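PDB 7C5W: iota-carbonic anhydrase from Nostoc sp. PCC 7120 = FACHB-418, which catalyses the hydration of carbon dioxide to bicarbonate without a metal cofactor, working as a homotetramer built from two dimers. Local coordinates for residues T154-K159 with I167-S172. Residues are numbered along the deposited sequence; the frame is centred on the assembly and turned at random.
Sequences TWQFLK and IITHHS
Ile167 packs alongside the rings of Phe157 and Trp155, touching both, on the helix-facing side of this antiparallel pair. Its CG1 meets CE1 of Phe157 at 3.5 Å, while its CD1 reaches NE1 of Trp155 at 3.8 Å. CG1 of Ile167 stands anti to its carbonyl carbon (chi1 -63°), which sets it beside the phenyl ring and leaves the CD1 methyl to meet the indole. The tip of Phe157, CZ, in turn covers one face of the indole near its rim. Beyond Ile167, the edge of Trp155 is presented to the face of His170 in an inclined edge-to-face pair, with NE1 above the centre of the imidazole and the planes at 56°. The His170 side chain is about 6 Å from that of Thr79 and about 7 Å from that of Tyr97, both of which bind bicarbonate, so the aromatic cluster lies close to the binding site.

A classic beta bulge, where Ile168 and Thr169 both face Gln156, shifts the register by one residue. Gln156 N donates to Thr169 O at 2.8 Å, and Ile168 N returns a bond to Gln156 O at 3.1 Å. At the bulge, CD1 of Ile168 lies 3.7 Å from the amide carbon CD of Gln156. Farther along, Thr154 and His171 form a regular hydrogen-bonded pair, Thr154 N to His171 O being nearly straight (173°).

On the opposite face, the extended Gln156 chain brings NE2 to Thr169 OG1 at 2.8 Å, but the bond is bent and weak. NE2 also binds Thr134 of the second subunit, and Thr154 OG1 pairs with His171 ND1 of that subunit, making this polar face part of an interface with the second subunit.

The pair belongs to the hairpin of strands 148-159 and 165-173: strand 132-143 flanks the first, strand 75-77 the second, and helix 26-50 packs over the aromatic face through Trp36 and Ala32.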
loop_
_atom_site.group_PDB
_atom_site.type_symbol
_atom_site.label_atom_id
_atom_site.label_comp_id
_atom_site.label_asym_id
_atom_site.label_seq_id
_atom_site.Cartn_x
_atom_site.Cartn_y
_atom_site.Cartn_z
ATOM N N THR A 154 -14.707 -10.083 -11.024
ATOM C CA THR A 154 -13.559 -9.430 -10.345
ATOM C C THR A 154 -14.075 -8.511 -9.233
ATOM O O THR A 154 -14.907 -7.661 -9.544
ATOM C CB THR A 154 -12.713 -8.635 -11.339
ATOM O OG1 THR A 154 -12.266 -9.581 -12.303
ATOM C CG2 THR A 154 -11.543 -7.930 -10.691
ATOM N N TRP A 155 -13.605 -8.703 -7.996
ATOM C CA TRP A 155 -13.815 -7.786 -6.837
ATOM C C TRP A 155 -12.479 -7.158 -6.422
ATOM O O TRP A 155 -11.441 -7.847 -6.519
ATOM C CB TRP A 155 -14.383 -8.531 -5.633
ATOM C CG TRP A 155 -15.868 -8.681 -5.602
ATOM C CD1 TRP A 155 -16.805 -7.698 -5.713
ATOM C CD2 TRP A 155 -16.586 -9.899 -5.358
ATOM N NE1 TRP A 155 -18.057 -8.229 -5.579
ATOM C CE2 TRP A 155 -17.957 -9.574 -5.362
ATOM C CE3 TRP A 155 -16.203 -11.227 -5.136
ATOM C CZ2 TRP A 155 -18.947 -10.535 -5.170
ATOM C CZ3 TRP A 155 -17.184 -12.173 -4.938
ATOM C CH2 TRP A 155 -18.536 -11.829 -4.956
ATOM N N GLN A 156 -12.504 -5.924 -5.924
ATOM C CA GLN A 156 -11.365 -5.355 -5.155
ATOM C C GLN A 156 -11.900 -4.853 -3.814
ATOM O O GLN A 156 -12.843 -4.073 -3.823
ATOM C CB GLN A 156 -10.663 -4.239 -5.925
ATOM C CG GLN A 156 -9.357 -3.791 -5.279
ATOM C CD GLN A 156 -8.692 -2.665 -6.034
ATOM O OE1 GLN A 156 -7.619 -2.193 -5.672
ATOM N NE2 GLN A 156 -9.326 -2.208 -7.093
ATOM N N PHE A 157 -11.332 -5.339 -2.714
ATOM C CA PHE A 157 -11.694 -4.944 -1.337
ATOM C C PHE A 157 -10.637 -3.985 -0.792
ATOM O O PHE A 157 -9.433 -4.263 -0.943
ATOM C CB PHE A 157 -11.827 -6.185 -0.458
ATOM C CG PHE A 157 -12.914 -7.121 -0.920
ATOM C CD1 PHE A 157 -14.238 -6.897 -0.569
ATOM C CD2 PHE A 157 -12.615 -8.199 -1.740
ATOM C CE1 PHE A 157 -15.238 -7.752 -1.010
ATOM C CE2 PHE A 157 -13.615 -9.055 -2.171
ATOM C CZ PHE A 157 -14.923 -8.826 -1.810
ATOM N N LEU A 158 -11.092 -2.880 -0.205
ATOM C CA LEU A 158 -10.253 -1.959 0.606
ATOM C C LEU A 158 -10.643 -2.100 2.087
ATOM O O LEU A 158 -11.850 -2.108 2.395
ATOM C CB LEU A 158 -10.462 -0.533 0.094
ATOM C CG LEU A 158 -9.744 0.566 0.870
ATOM C CD1 LEU A 158 -8.245 0.419 0.747
ATOM C CD2 LEU A 158 -10.163 1.939 0.368
ATOM N N LYS A 159 -9.653 -2.256 2.963
ATOM C CA LYS A 159 -9.840 -2.311 4.438
ATOM C C LYS A 159 -9.855 -0.870 4.955
ATOM O O LYS A 159 -8.796 -0.200 4.870
ATOM C CB LYS A 159 -8.722 -3.146 5.066
ATOM C CG LYS A 159 -8.834 -3.382 6.565
ATOM C CD LYS A 159 -7.883 -4.460 7.016
ATOM C CE LYS A 159 -8.282 -5.134 8.306
ATOM N NZ LYS A 159 -7.647 -6.467 8.444
ATOM N N ILE A 167 -15.985 -2.999 -0.984
ATOM C CA ILE A 167 -15.869 -3.131 -2.463
ATOM C C ILE A 167 -15.684 -1.737 -3.074
ATOM O O ILE A 167 -16.580 -0.880 -2.924
ATOM C CB ILE A 167 -17.099 -3.855 -3.039
ATOM C CG1 ILE A 167 -17.206 -5.288 -2.506
ATOM C CG2 ILE A 167 -17.095 -3.805 -4.553
ATOM C CD1 ILE A 167 -18.598 -5.873 -2.606
ATOM N N ILE A 168 -14.549 -1.536 -3.741
ATOM C CA ILE A 168 -14.221 -0.309 -4.521
ATOM C C ILE A 168 -14.165 -0.667 -6.008
ATOM O O ILE A 168 -14.158 0.265 -6.840
ATOM C CB ILE A 168 -12.896 0.296 -4.021
ATOM C CG1 ILE A 168 -11.734 -0.696 -4.150
ATOM C CG2 ILE A 168 -13.067 0.798 -2.595
ATOM C CD1 ILE A 168 -10.359 -0.077 -3.970
ATOM N N THR A 169 -14.130 -1.964 -6.330
ATOM C CA THR A 169 -14.125 -2.483 -7.722
ATOM C C THR A 169 -14.977 -3.755 -7.797
ATOM O O THR A 169 -14.776 -4.647 -6.968
ATOM C CB THR A 169 -12.708 -2.758 -8.241
ATOM O OG1 THR A 169 -11.866 -1.623 -8.029
ATOM C CG2 THR A 169 -12.704 -3.094 -9.715
ATOM N N HIS A 170 -15.863 -3.825 -8.790
ATOM C CA HIS A 170 -16.824 -4.925 -9.028
ATOM C C HIS A 170 -17.125 -4.994 -10.527
ATOM O O HIS A 170 -17.950 -4.213 -11.004
ATOM C CB HIS A 170 -18.089 -4.692 -8.196
ATOM C CG HIS A 170 -19.000 -5.870 -8.129
ATOM N ND1 HIS A 170 -18.913 -6.920 -9.020
ATOM C CD2 HIS A 170 -20.026 -6.155 -7.300
ATOM C CE1 HIS A 170 -19.841 -7.808 -8.740
ATOM N NE2 HIS A 170 -20.544 -7.361 -7.696
ATOM N N HIS A 171 -16.437 -5.875 -11.245
ATOM C CA HIS A 171 -16.659 -6.136 -12.686
ATOM C C HIS A 171 -17.224 -7.551 -12.820
ATOM O O HIS A 171 -16.509 -8.501 -12.464
ATOM C CB HIS A 171 -15.354 -5.913 -13.456
ATOM C CG HIS A 171 -15.481 -5.917 -14.941
ATOM N ND1 HIS A 171 -14.711 -5.098 -15.740
ATOM C CD2 HIS A 171 -16.244 -6.653 -15.779
ATOM C CE1 HIS A 171 -14.993 -5.334 -17.008
ATOM N NE2 HIS A 171 -15.939 -6.279 -17.057
ATOM N N SER A 172 -18.470 -7.664 -13.289
ATOM C CA SER A 172 -19.200 -8.940 -13.513
ATOM C C SER A 172 -19.596 -9.033 -14.990
ATOM O O SER A 172 -20.095 -8.031 -15.522
ATOM C CB SER A 172 -20.400 -9.021 -12.607
ATOM O OG SER A 172 -20.813 -10.365 -12.427
#